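PDB 2NYK: M157 from Murid herpesvirus 1, which is an MHC class I-like viral glycoprotein recognised as a ligand by Ly49 receptors of mouse natural killer cells. Local coordinates for residues Y101-L106 against Y151-N156. The protein carries 1 engineered substitution. Numbering follows the deposited sequence.
Sequences YACLFL and YMIKSN
The ring of Phe105 receives Ile153 at its edge, near the ring plane: CG2 of Ile153 lies 3.7 Å from CE1 of Phe105, and the side chains run at about a right angle. The Tyr101 ring meets the same isoleucine obliquely, its CD2 lying 4.0 Å from Ile153 CD1. Phe75 meets Tyr101 edge-to-face, and the Phe21 ring meets Phe105 with planes at about 50°. Between Tyr101 and Phe105, Cys103 presents its sulfur, SG, 3.6 Å from Ile153 CD1. Ile153 can serve all three because its branches diverge: CG1 stands anti to the carbonyl carbon (chi1 -65°) and carries CD1 toward Tyr101 and Cys103, while CG2 is directed to Phe105. Ser155 OG lies above one face of the Tyr151 ring, toward its rim, and bonds to Tyr151 O (2.7 Å) from above the carbonyl plane; this oxygen also accepts from Ser155 N. Asn156 ND2 donates a hydrogen bond to Met152 O (2.6 Å), about 15° off the carbonyl plane. The disulfide to Cys112 ties Cys103 to strand 109-118. This buried apolar contact seats helix 148-154 on the sheet of the MHC-like platform, where Phe75 of helix 71-90 and Val110 also touch Ile153, and helix 157-173 packs against Phe105.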
ATOM      1  N   TYR A 101       6.889  10.375  -1.508  1.00 19.83           N
ATOM      2  CA  TYR A 101       7.580  10.178  -2.780  1.00 20.98           C
ATOM      3  C   TYR A 101       6.891   9.016  -3.454  1.00 21.51           C
ATOM      4  O   TYR A 101       6.913   7.890  -2.937  1.00 22.81           O
ATOM      5  CB  TYR A 101       9.051   9.843  -2.572  1.00 20.50           C
ATOM      6  CG  TYR A 101       9.928  11.032  -2.202  1.00 22.32           C
ATOM      7  CD1 TYR A 101       9.815  11.652  -0.958  1.00 23.93           C
ATOM      8  CD2 TYR A 101      10.848  11.548  -3.119  1.00 24.83           C
ATOM      9  CE1 TYR A 101      10.601  12.761  -0.624  1.00 25.34           C
ATOM     10  CE2 TYR A 101      11.650  12.660  -2.791  1.00 25.80           C
ATOM     11  CZ  TYR A 101      11.513  13.244  -1.550  1.00 28.26           C
ATOM     12  OH  TYR A 101      12.294  14.332  -1.221  1.00 33.39           O
ATOM     13  N   ALA A 102       6.254   9.291  -4.578  1.00 20.66           N
ATOM     14  CA  ALA A 102       5.572   8.258  -5.338  1.00 20.91           C
ATOM     15  C   ALA A 102       6.432   8.028  -6.576  1.00 22.38           C
ATOM     16  O   ALA A 102       6.472   8.872  -7.505  1.00 20.22           O
ATOM     17  CB  ALA A 102       4.168   8.729  -5.698  1.00 20.38           C
ATOM     18  N   CYS A 103       7.139   6.900  -6.572  1.00 22.96           N
ATOM     19  CA  CYS A 103       8.184   6.638  -7.568  1.00 25.45           C
ATOM     20  C   CYS A 103       7.867   5.459  -8.492  1.00 24.98           C
ATOM     21  O   CYS A 103       7.438   4.396  -8.029  1.00 25.02           O
ATOM     22  CB  CYS A 103       9.519   6.375  -6.863  1.00 26.20           C
ATOM     23  SG  CYS A 103      10.065   7.725  -5.813  1.00 30.33           S
ATOM     24  N   LEU A 104       8.097   5.665  -9.783  1.00 23.63           N
ATOM     25  CA  LEU A 104       7.954   4.631 -10.778  1.00 24.57           C
ATOM     26  C   LEU A 104       9.332   4.125 -11.148  1.00 25.12           C
ATOM     27  O   LEU A 104      10.188   4.910 -11.542  1.00 24.76           O
ATOM     28  CB  LEU A 104       7.270   5.193 -12.031  1.00 25.08           C
ATOM     29  CG  LEU A 104       7.209   4.340 -13.310  1.00 27.24           C
ATOM     30  CD1 LEU A 104       6.396   3.051 -13.134  1.00 26.67           C
ATOM     31  CD2 LEU A 104       6.635   5.172 -14.462  1.00 27.51           C
ATOM     32  N   PHE A 105       9.533   2.815 -11.033  1.00 24.84           N
ATOM     33  CA  PHE A 105      10.806   2.197 -11.383  1.00 26.81           C
ATOM     34  C   PHE A 105      10.685   1.577 -12.759  1.00 26.97           C
ATOM     35  O   PHE A 105      10.120   0.501 -12.906  1.00 26.86           O
ATOM     36  CB  PHE A 105      11.216   1.151 -10.345  1.00 27.25           C
ATOM     37  CG  PHE A 105      11.481   1.724  -8.986  1.00 30.33           C
ATOM     38  CD1 PHE A 105      12.585   2.514  -8.759  1.00 32.73           C
ATOM     39  CD2 PHE A 105      10.615   1.495  -7.937  1.00 35.09           C
ATOM     40  CE1 PHE A 105      12.833   3.069  -7.508  1.00 35.39           C
ATOM     41  CE2 PHE A 105      10.856   2.050  -6.672  1.00 35.61           C
ATOM     42  CZ  PHE A 105      11.969   2.833  -6.456  1.00 34.28           C
ATOM     43  N   LEU A 106      11.202   2.283 -13.762  1.00 27.23           N
ATOM     44  CA  LEU A 106      11.127   1.862 -15.152  1.00 27.65           C
ATOM     45  C   LEU A 106      12.542   1.544 -15.671  1.00 27.52           C
ATOM     46  O   LEU A 106      13.383   2.442 -15.775  1.00 26.73           O
ATOM     47  CB  LEU A 106      10.474   2.965 -15.997  1.00 29.39           C
ATOM     48  CG  LEU A 106      10.137   2.641 -17.459  1.00 32.57           C
ATOM     49  CD1 LEU A 106       9.249   1.403 -17.569  1.00 35.38           C
ATOM     50  CD2 LEU A 106       9.475   3.841 -18.146  1.00 37.58           C
ATOM     51  N   TYR A 151      17.101  11.943  -6.292  1.00 33.85           N
ATOM     52  CA  TYR A 151      18.477  11.565  -6.639  1.00 33.99           C
ATOM     53  C   TYR A 151      18.925  10.302  -5.878  1.00 32.45           C
ATOM     54  O   TYR A 151      19.421   9.368  -6.484  1.00 32.40           O
ATOM     55  CB  TYR A 151      19.449  12.742  -6.401  1.00 35.10           C
ATOM     56  CG  TYR A 151      20.900  12.305  -6.324  1.00 39.74           C
ATOM     57  CD1 TYR A 151      21.636  12.028  -7.488  1.00 42.92           C
ATOM     58  CD2 TYR A 151      21.524  12.132  -5.088  1.00 43.33           C
ATOM     59  CE1 TYR A 151      22.976  11.609  -7.417  1.00 46.25           C
ATOM     60  CE2 TYR A 151      22.856  11.704  -5.007  1.00 46.84           C
ATOM     61  CZ  TYR A 151      23.572  11.447  -6.169  1.00 47.69           C
ATOM     62  OH  TYR A 151      24.888  11.031  -6.063  1.00 51.00           O
ATOM     63  N   MET A 152      18.719  10.288  -4.560  1.00 31.38           N
ATOM     64  CA  MET A 152      19.047   9.147  -3.706  1.00 30.46           C
ATOM     65  C   MET A 152      18.337   7.872  -4.137  1.00 29.44           C
ATOM     66  O   MET A 152      18.933   6.801  -4.168  1.00 29.26           O
ATOM     67  CB  MET A 152      18.750   9.456  -2.238  1.00 31.25           C
ATOM     68  CG  MET A 152      19.020   8.263  -1.279  1.00 34.30           C
ATOM     69  SD  MET A 152      19.029   8.643   0.502  1.00 39.51           S
ATOM     70  CE  MET A 152      20.767   8.840   0.833  1.00 42.11           C
ATOM     71  N   ILE A 153      17.046   7.976  -4.433  1.00 28.40           N
ATOM     72  CA  ILE A 153      16.303   6.836  -4.951  1.00 26.53           C
ATOM     73  C   ILE A 153      16.878   6.387  -6.312  1.00 26.74           C
ATOM     74  O   ILE A 153      17.171   5.204  -6.515  1.00 26.50           O
ATOM     75  CB  ILE A 153      14.793   7.185  -5.046  1.00 26.56           C
ATOM     76  CG1 ILE A 153      14.224   7.423  -3.631  1.00 25.26           C
ATOM     77  CG2 ILE A 153      14.034   6.058  -5.778  1.00 24.47           C
ATOM     78  CD1 ILE A 153      12.951   8.186  -3.655  1.00 32.63           C
ATOM     79  N   LYS A 154      17.034   7.341  -7.230  1.00 26.21           N
ATOM     80  CA  LYS A 154      17.594   7.091  -8.551  1.00 26.32           C
ATOM     81  C   LYS A 154      18.939   6.364  -8.457  1.00 26.37           C
ATOM     82  O   LYS A 154      19.166   5.364  -9.145  1.00 26.52           O
ATOM     83  CB  LYS A 154      17.757   8.415  -9.315  1.00 27.01           C
ATOM     84  CG  LYS A 154      18.482   8.280 -10.666  1.00 29.94           C
ATOM     85  CD  LYS A 154      17.728   7.332 -11.607  1.00 33.98           C
ATOM     86  CE  LYS A 154      18.574   6.976 -12.840  1.00 36.38           C
ATOM     87  NZ  LYS A 154      18.646   8.133 -13.790  1.00 36.34           N
ATOM     88  N   SER A 155      19.812   6.852  -7.581  1.00 25.69           N
ATOM     89  CA  SER A 155      21.147   6.285  -7.418  1.00 25.96           C
ATOM     90  C   SER A 155      21.165   4.851  -6.901  1.00 25.13           C
ATOM     91  O   SER A 155      22.196   4.196  -6.953  1.00 24.68           O
ATOM     92  CB  SER A 155      21.967   7.165  -6.489  1.00 25.68           C
ATOM     93  OG  SER A 155      21.937   8.499  -6.946  1.00 29.83           O
ATOM     94  N   ASN A 156      20.027   4.374  -6.401  1.00 24.33           N
ATOM     95  CA  ASN A 156      19.962   3.058  -5.782  1.00 25.07           C
ATOM     96  C   ASN A 156      18.886   2.177  -6.403  1.00 25.37           C
ATOM     97  O   ASN A 156      18.457   1.205  -5.801  1.00 25.59           O
ATOM     98  CB  ASN A 156      19.746   3.211  -4.270  1.00 24.95           C
ATOM     99  CG  ASN A 156      20.908   3.919  -3.596  1.00 26.75           C
ATOM    100  OD1 ASN A 156      21.974   3.336  -3.429  1.00 27.43           O
ATOM    101  ND2 ASN A 156      20.721   5.196  -3.256  1.00 25.95           N
TER